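Local structure of type I site-specific restriction-modification system, R (Restriction) subunit (Vibrio vulnificus, 3H1T) at residues A[271-279]-A[294-303]. The protein is a putative HsdR subunit of a type I restriction enzyme, and probably binds and hydrolyses ATP and binds DNA. Sequence-based numbering, arbitrary orientation.
Sequences VVKSREIYF and LYKEFPQDFF
Three phenylalanines of 294-303, Phe298, Phe302 and Phe303, aim their ring edges at one face of Tyr278, each pair forming an offset edge-to-face stack. Their planes stand steeply to that of the tyrosine, from 69° for Phe302 to 86° for Phe298. The contacts divide the tyrosine ring among them. Phe303 CE2 lies 3.9 Å from Tyr278 CD1, near the root of the ring; Phe302 CE2 stands 3.8 Å from Tyr278 CE1; Phe298 CE2 comes to 4.1 Å from Tyr278 CE2. Phe302 also packs against its two companions: Phe298 CD2 sits above one of its faces, offset toward the rim, while its own CD2 edge meets the face of Phe303 over the ring centre. With CG opposite the backbone N (chi1 -171°), its side chain reaches across to the phenol end, where CZ is 3.5 Å from Tyr278 OH. That hydroxyl donates to Val272 O over 2.9 Å, arriving tilted from the carbonyl plane, and so ties the loop before strand 277-281 to Tyr278. The same carbonyl oxygen lies at the edge of Phe298, near its ring plane.

Toward solvent the packing thins. Val271 meets Leu294 through CG2 and CD2 at 4.4 Å, and Lys273 lays CB beside Phe302 while its bent chain carries NZ to 4.7 Å from Glu297 OE2, too far for a salt bridge, though the charges are of opposite sign.

Beyond the two segments, Phe329 adds an edge-to-face partner to Phe303, and Arg237 makes a cation-pi contact with Phe302. The cluster thus fastens the connection leading into strand 305-308 against strand 277-281 in the parallel sheet of the ResIII-type, P-loop NTPase-like domain. Across this interface cohesion comes mainly from aromatic and apolar contacts, with charge attraction between Lys273 and Glu297 probably a minor, solvent-screened addition.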
ATOM      1  N   VAL A 271      -3.529   0.006 -31.270  1.00 91.53           N
ATOM      2  CA  VAL A 271      -3.453  -0.057 -32.722  1.00 91.09           C
ATOM      3  C   VAL A 271      -2.455  -1.106 -33.176  1.00 90.48           C
ATOM      4  O   VAL A 271      -2.696  -1.840 -34.136  1.00 91.05           O
ATOM      5  CB  VAL A 271      -2.978   1.280 -33.312  1.00 79.46           C
ATOM      6  CG1 VAL A 271      -3.146   1.245 -34.817  1.00 80.16           C
ATOM      7  CG2 VAL A 271      -3.751   2.436 -32.678  1.00 79.04           C
ATOM      8  N   VAL A 272      -1.342  -1.183 -32.458  1.00 79.79           N
ATOM      9  CA  VAL A 272      -0.248  -2.094 -32.765  1.00 77.39           C
ATOM     10  C   VAL A 272      -0.328  -3.495 -32.175  1.00 76.19           C
ATOM     11  O   VAL A 272      -0.363  -3.647 -30.957  1.00 76.50           O
ATOM     12  CB  VAL A 272       1.078  -1.445 -32.311  1.00 79.30           C
ATOM     13  CG1 VAL A 272       2.224  -2.414 -32.472  1.00 78.64           C
ATOM     14  CG2 VAL A 272       1.323  -0.167 -33.130  1.00 78.68           C
ATOM     15  N   LYS A 273      -0.324  -4.508 -33.041  1.00 71.57           N
ATOM     16  CA  LYS A 273      -0.372  -5.912 -32.610  1.00 71.80           C
ATOM     17  C   LYS A 273       0.967  -6.635 -32.745  1.00 71.11           C
ATOM     18  O   LYS A 273       1.004  -7.844 -32.992  1.00 70.87           O
ATOM     19  CB  LYS A 273      -1.431  -6.708 -33.398  1.00 79.40           C
ATOM     20  CG  LYS A 273      -1.953  -6.039 -34.665  1.00 81.15           C
ATOM     21  CD  LYS A 273      -1.952  -6.988 -35.873  1.00 82.32           C
ATOM     22  CE  LYS A 273      -2.699  -8.292 -35.578  1.00 83.34           C
ATOM     23  NZ  LYS A 273      -4.049  -8.009 -35.031  1.00 83.55           N
ATOM     24  N   SER A 274       2.066  -5.910 -32.569  1.00 79.81           N
ATOM     25  CA  SER A 274       3.376  -6.538 -32.675  1.00 79.91           C
ATOM     26  C   SER A 274       4.193  -6.507 -31.374  1.00 79.52           C
ATOM     27  O   SER A 274       5.128  -7.298 -31.214  1.00 78.77           O
ATOM     28  CB  SER A 274       4.176  -5.901 -33.818  1.00 72.64           C
ATOM     29  OG  SER A 274       4.613  -4.600 -33.476  1.00 74.49           O
ATOM     30  N   ARG A 275       3.845  -5.609 -30.450  1.00 67.21           N
ATOM     31  CA  ARG A 275       4.564  -5.504 -29.172  1.00 66.26           C
ATOM     32  C   ARG A 275       4.196  -6.615 -28.172  1.00 65.04           C
ATOM     33  O   ARG A 275       3.435  -7.528 -28.507  1.00 64.76           O
ATOM     34  CB  ARG A 275       4.318  -4.125 -28.540  1.00 90.32           C
ATOM     35  CG  ARG A 275       5.075  -2.993 -29.224  1.00 92.58           C
ATOM     36  CD  ARG A 275       6.491  -2.865 -28.667  1.00 95.58           C
ATOM     37  NE  ARG A 275       7.329  -1.928 -29.421  1.00 97.78           N
ATOM     38  CZ  ARG A 275       7.888  -2.210 -30.596  1.00 99.04           C
ATOM     39  NH1 ARG A 275       7.693  -3.402 -31.152  1.00 99.89           N
ATOM     40  NH2 ARG A 275       8.647  -1.309 -31.214  1.00 99.27           N
ATOM     41  N   GLU A 276       4.737  -6.537 -26.951  1.00 75.69           N
ATOM     42  CA  GLU A 276       4.471  -7.553 -25.916  1.00 74.29           C
ATOM     43  C   GLU A 276       3.895  -7.008 -24.606  1.00 72.34           C
ATOM     44  O   GLU A 276       3.035  -7.640 -23.989  1.00 72.89           O
ATOM     45  CB  GLU A 276       5.743  -8.330 -25.591  1.00 73.72           C
ATOM     46  CG  GLU A 276       6.715  -8.422 -26.747  1.00 75.42           C
ATOM     47  CD  GLU A 276       7.539  -9.683 -26.691  1.00 76.53           C
ATOM     48  OE1 GLU A 276       7.040 -10.655 -26.085  1.00 78.26           O
ATOM     49  OE2 GLU A 276       8.657  -9.711 -27.256  1.00 76.09           O
ATOM     50  N   ILE A 277       4.387  -5.858 -24.159  1.00 51.56           N
ATOM     51  CA  ILE A 277       3.885  -5.249 -22.930  1.00 49.92           C
ATOM     52  C   ILE A 277       3.157  -3.942 -23.235  1.00 49.29           C
ATOM     53  O   ILE A 277       3.783  -2.946 -23.615  1.00 47.69           O
ATOM     54  CB  ILE A 277       5.035  -4.971 -21.918  1.00 50.84           C
ATOM     55  CG1 ILE A 277       5.387  -6.255 -21.158  1.00 51.70           C
ATOM     56  CG2 ILE A 277       4.624  -3.885 -20.934  1.00 47.24           C
ATOM     57  CD1 ILE A 277       6.021  -7.337 -22.020  1.00 53.67           C
ATOM     58  N   TYR A 278       1.839  -3.951 -23.044  1.00 61.08           N
ATOM     59  CA  TYR A 278       0.996  -2.784 -23.319  1.00 61.47           C
ATOM     60  C   TYR A 278       0.481  -1.990 -22.116  1.00 61.28           C
ATOM     61  O   TYR A 278       0.199  -2.556 -21.056  1.00 61.20           O
ATOM     62  CB  TYR A 278      -0.216  -3.204 -24.148  1.00 67.73           C
ATOM     63  CG  TYR A 278       0.135  -3.809 -25.483  1.00 68.41           C
ATOM     64  CD1 TYR A 278       0.623  -5.112 -25.573  1.00 68.43           C
ATOM     65  CD2 TYR A 278      -0.046  -3.088 -26.662  1.00 69.56           C
ATOM     66  CE1 TYR A 278       0.913  -5.686 -26.809  1.00 69.11           C
ATOM     67  CE2 TYR A 278       0.248  -3.649 -27.906  1.00 70.31           C
ATOM     68  CZ  TYR A 278       0.720  -4.949 -27.972  1.00 69.36           C
ATOM     69  OH  TYR A 278       0.976  -5.511 -29.206  1.00 70.85           O
ATOM     70  N   PHE A 279       0.352  -0.678 -22.300  1.00 51.24           N
ATOM     71  CA  PHE A 279      -0.156   0.213 -21.262  1.00 51.20           C
ATOM     72  C   PHE A 279      -1.315   0.970 -21.897  1.00 52.03           C
ATOM     73  O   PHE A 279      -1.278   1.277 -23.087  1.00 51.91           O
ATOM     74  CB  PHE A 279       0.911   1.221 -20.825  1.00 64.24           C
ATOM     75  CG  PHE A 279       2.210   0.596 -20.393  1.00 65.75           C
ATOM     76  CD1 PHE A 279       3.193   0.279 -21.328  1.00 65.64           C
ATOM     77  CD2 PHE A 279       2.453   0.333 -19.047  1.00 66.04           C
ATOM     78  CE1 PHE A 279       4.413  -0.289 -20.925  1.00 67.21           C
ATOM     79  CE2 PHE A 279       3.660  -0.233 -18.628  1.00 66.55           C
ATOM     80  CZ  PHE A 279       4.646  -0.547 -19.570  1.00 67.25           C
ATOM     81  N   LEU A 294     -11.480   0.954 -29.065  1.00 74.69           N
ATOM     82  CA  LEU A 294     -10.278   0.566 -29.795  1.00 73.07           C
ATOM     83  C   LEU A 294      -9.859  -0.898 -29.632  1.00 74.18           C
ATOM     84  O   LEU A 294      -9.493  -1.558 -30.604  1.00 75.57           O
ATOM     85  CB  LEU A 294      -9.131   1.475 -29.347  1.00 57.92           C
ATOM     86  CG  LEU A 294      -7.985   1.833 -30.297  1.00 58.19           C
ATOM     87  CD1 LEU A 294      -7.042   2.777 -29.552  1.00 57.54           C
ATOM     88  CD2 LEU A 294      -7.246   0.588 -30.767  1.00 56.99           C
ATOM     89  N   TYR A 295      -9.927  -1.407 -28.408  1.00 77.95           N
ATOM     90  CA  TYR A 295      -9.509  -2.776 -28.127  1.00 78.42           C
ATOM     91  C   TYR A 295     -10.069  -3.860 -29.033  1.00 78.42           C
ATOM     92  O   TYR A 295      -9.420  -4.892 -29.241  1.00 78.92           O
ATOM     93  CB  TYR A 295      -9.805  -3.129 -26.666  1.00 67.26           C
ATOM     94  CG  TYR A 295     -11.247  -2.967 -26.245  1.00 66.89           C
ATOM     95  CD1 TYR A 295     -12.186  -3.981 -26.469  1.00 67.83           C
ATOM     96  CD2 TYR A 295     -11.661  -1.824 -25.558  1.00 66.65           C
ATOM     97  CE1 TYR A 295     -13.502  -3.862 -26.008  1.00 66.86           C
ATOM     98  CE2 TYR A 295     -12.971  -1.694 -25.094  1.00 67.19           C
ATOM     99  CZ  TYR A 295     -13.884  -2.717 -25.322  1.00 67.95           C
ATOM    100  OH  TYR A 295     -15.180  -2.585 -24.871  1.00 69.17           O
ATOM    101  N   LYS A 296     -11.247  -3.637 -29.605  1.00 63.10           N
ATOM    102  CA  LYS A 296     -11.819  -4.678 -30.450  1.00 61.36           C
ATOM    103  C   LYS A 296     -10.959  -4.930 -31.703  1.00 61.29           C
ATOM    104  O   LYS A 296     -11.191  -5.884 -32.448  1.00 60.49           O
ATOM    105  CB  LYS A 296     -13.265  -4.327 -30.795  1.00 60.56           C
ATOM    106  CG  LYS A 296     -14.026  -3.794 -29.578  1.00 60.36           C
ATOM    107  CD  LYS A 296     -15.537  -3.964 -29.688  1.00 61.89           C
ATOM    108  CE  LYS A 296     -16.290  -2.921 -28.850  1.00 62.19           C
ATOM    109  NZ  LYS A 296     -15.983  -2.954 -27.388  1.00 64.64           N
ATOM    110  N   GLU A 297      -9.942  -4.093 -31.912  1.00 72.35           N
ATOM    111  CA  GLU A 297      -9.038  -4.267 -33.048  1.00 72.26           C
ATOM    112  C   GLU A 297      -8.087  -5.422 -32.689  1.00 72.21           C
ATOM    113  O   GLU A 297      -7.430  -6.012 -33.558  1.00 72.00           O
ATOM    114  CB  GLU A 297      -8.250  -2.971 -33.308  1.00 86.38           C
ATOM    115  CG  GLU A 297      -7.039  -3.125 -34.263  1.00 89.24           C
ATOM    116  CD  GLU A 297      -7.414  -3.471 -35.708  1.00 90.46           C
ATOM    117  OE1 GLU A 297      -8.120  -2.669 -36.374  1.00 90.23           O
ATOM    118  OE2 GLU A 297      -6.985  -4.554 -36.176  1.00 91.87           O
ATOM    119  N   PHE A 298      -8.006  -5.725 -31.392  1.00 63.63           N
ATOM    120  CA  PHE A 298      -7.183  -6.830 -30.925  1.00 62.81           C
ATOM    121  C   PHE A 298      -8.161  -7.963 -30.721  1.00 61.46           C
ATOM    122  O   PHE A 298      -9.309  -7.743 -30.324  1.00 60.73           O
ATOM    123  CB  PHE A 298      -6.530  -6.569 -29.566  1.00 58.66           C
ATOM    124  CG  PHE A 298      -5.689  -5.333 -29.498  1.00 56.96           C
ATOM    125  CD1 PHE A 298      -6.271  -4.110 -29.188  1.00 57.44           C
ATOM    126  CD2 PHE A 298      -4.303  -5.402 -29.635  1.00 56.52           C
ATOM    127  CE1 PHE A 298      -5.488  -2.964 -28.999  1.00 58.18           C
ATOM    128  CE2 PHE A 298      -3.502  -4.261 -29.449  1.00 57.15           C
ATOM    129  CZ  PHE A 298      -4.100  -3.039 -29.129  1.00 58.19           C
ATOM    130  N   PRO A 299      -7.730  -9.200 -30.984  1.00 75.68           N
ATOM    131  CA  PRO A 299      -8.677 -10.301 -30.774  1.00 76.30           C
ATOM    132  C   PRO A 299      -8.893 -10.611 -29.275  1.00 76.89           C
ATOM    133  O   PRO A 299      -8.115 -10.173 -28.415  1.00 78.03           O
ATOM    134  CB  PRO A 299      -8.030 -11.447 -31.544  1.00 47.93           C
ATOM    135  CG  PRO A 299      -6.553 -11.151 -31.394  1.00 47.76           C
ATOM    136  CD  PRO A 299      -6.519  -9.665 -31.678  1.00 47.39           C
ATOM    137  N   GLN A 300      -9.938 -11.372 -28.961  1.00 66.25           N
ATOM    138  CA  GLN A 300     -10.238 -11.714 -27.570  1.00 65.96           C
ATOM    139  C   GLN A 300      -9.029 -12.347 -26.886  1.00 65.55           C
ATOM    140  O   GLN A 300      -8.581 -11.895 -25.828  1.00 65.71           O
ATOM    141  CB  GLN A 300     -11.417 -12.694 -27.499  1.00 65.43           C
ATOM    142  CG  GLN A 300     -12.569 -12.342 -28.431  1.00 66.43           C
ATOM    143  CD  GLN A 300     -13.790 -11.813 -27.696  1.00 66.77           C
ATOM    144  OE1 GLN A 300     -14.438 -10.860 -28.147  1.00 68.09           O
ATOM    145  NE2 GLN A 300     -14.124 -12.442 -26.571  1.00 66.46           N
ATOM    146  N   ASP A 301      -8.498 -13.387 -27.513  1.00 64.72           N
ATOM    147  CA  ASP A 301      -7.362 -14.124 -26.984  1.00 63.56           C
ATOM    148  C   ASP A 301      -6.006 -13.521 -27.311  1.00 62.59           C
ATOM    149  O   ASP A 301      -5.013 -14.247 -27.433  1.00 63.76           O
ATOM    150  CB  ASP A 301      -7.418 -15.561 -27.494  1.00 72.24           C
ATOM    151  CG  ASP A 301      -7.449 -15.637 -29.013  1.00 73.70           C
ATOM    152  OD1 ASP A 301      -8.268 -14.916 -29.634  1.00 74.77           O
ATOM    153  OD2 ASP A 301      -6.667 -16.428 -29.585  1.00 76.08           O
ATOM    154  N   PHE A 302      -5.948 -12.201 -27.447  1.00 51.86           N
ATOM    155  CA  PHE A 302      -4.671 -11.557 -27.740  1.00 49.56           C
ATOM    156  C   PHE A 302      -3.775 -11.722 -26.513  1.00 48.70           C
ATOM    157  O   PHE A 302      -2.799 -12.481 -26.542  1.00 49.14           O
ATOM    158  CB  PHE A 302      -4.873 -10.070 -28.048  1.00 51.19           C
ATOM    159  CG  PHE A 302      -3.639  -9.380 -28.576  1.00 51.12           C
ATOM    160  CD1 PHE A 302      -3.064  -9.782 -29.779  1.00 50.90           C
ATOM    161  CD2 PHE A 302      -3.055  -8.320 -27.877  1.00 50.96           C
ATOM    162  CE1 PHE A 302      -1.929  -9.136 -30.280  1.00 51.73           C
ATOM    163  CE2 PHE A 302      -1.918  -7.665 -28.364  1.00 49.82           C
ATOM    164  CZ  PHE A 302      -1.353  -8.070 -29.565  1.00 51.68           C
ATOM    165  N   PHE A 303      -4.137 -11.031 -25.428  1.00 46.33           N
ATOM    166  CA  PHE A 303      -3.382 -11.045 -24.165  1.00 42.87           C
ATOM    167  C   PHE A 303      -3.438 -12.333 -23.340  1.00 42.97           C
ATOM    168  O   PHE A 303      -4.438 -13.055 -23.339  1.00 41.97           O
ATOM    169  CB  PHE A 303      -3.854  -9.905 -23.262  1.00 43.32           C
ATOM    170  CG  PHE A 303      -3.881  -8.564 -23.926  1.00 42.79           C
ATOM    171  CD1 PHE A 303      -5.016  -8.141 -24.597  1.00 44.26           C
ATOM    172  CD2 PHE A 303      -2.786  -7.709 -23.852  1.00 43.20           C
ATOM    173  CE1 PHE A 303      -5.072  -6.880 -25.188  1.00 45.45           C
ATOM    174  CE2 PHE A 303      -2.831  -6.442 -24.438  1.00 44.01           C
ATOM    175  CZ  PHE A 303      -3.983  -6.029 -25.107  1.00 44.86           C
TER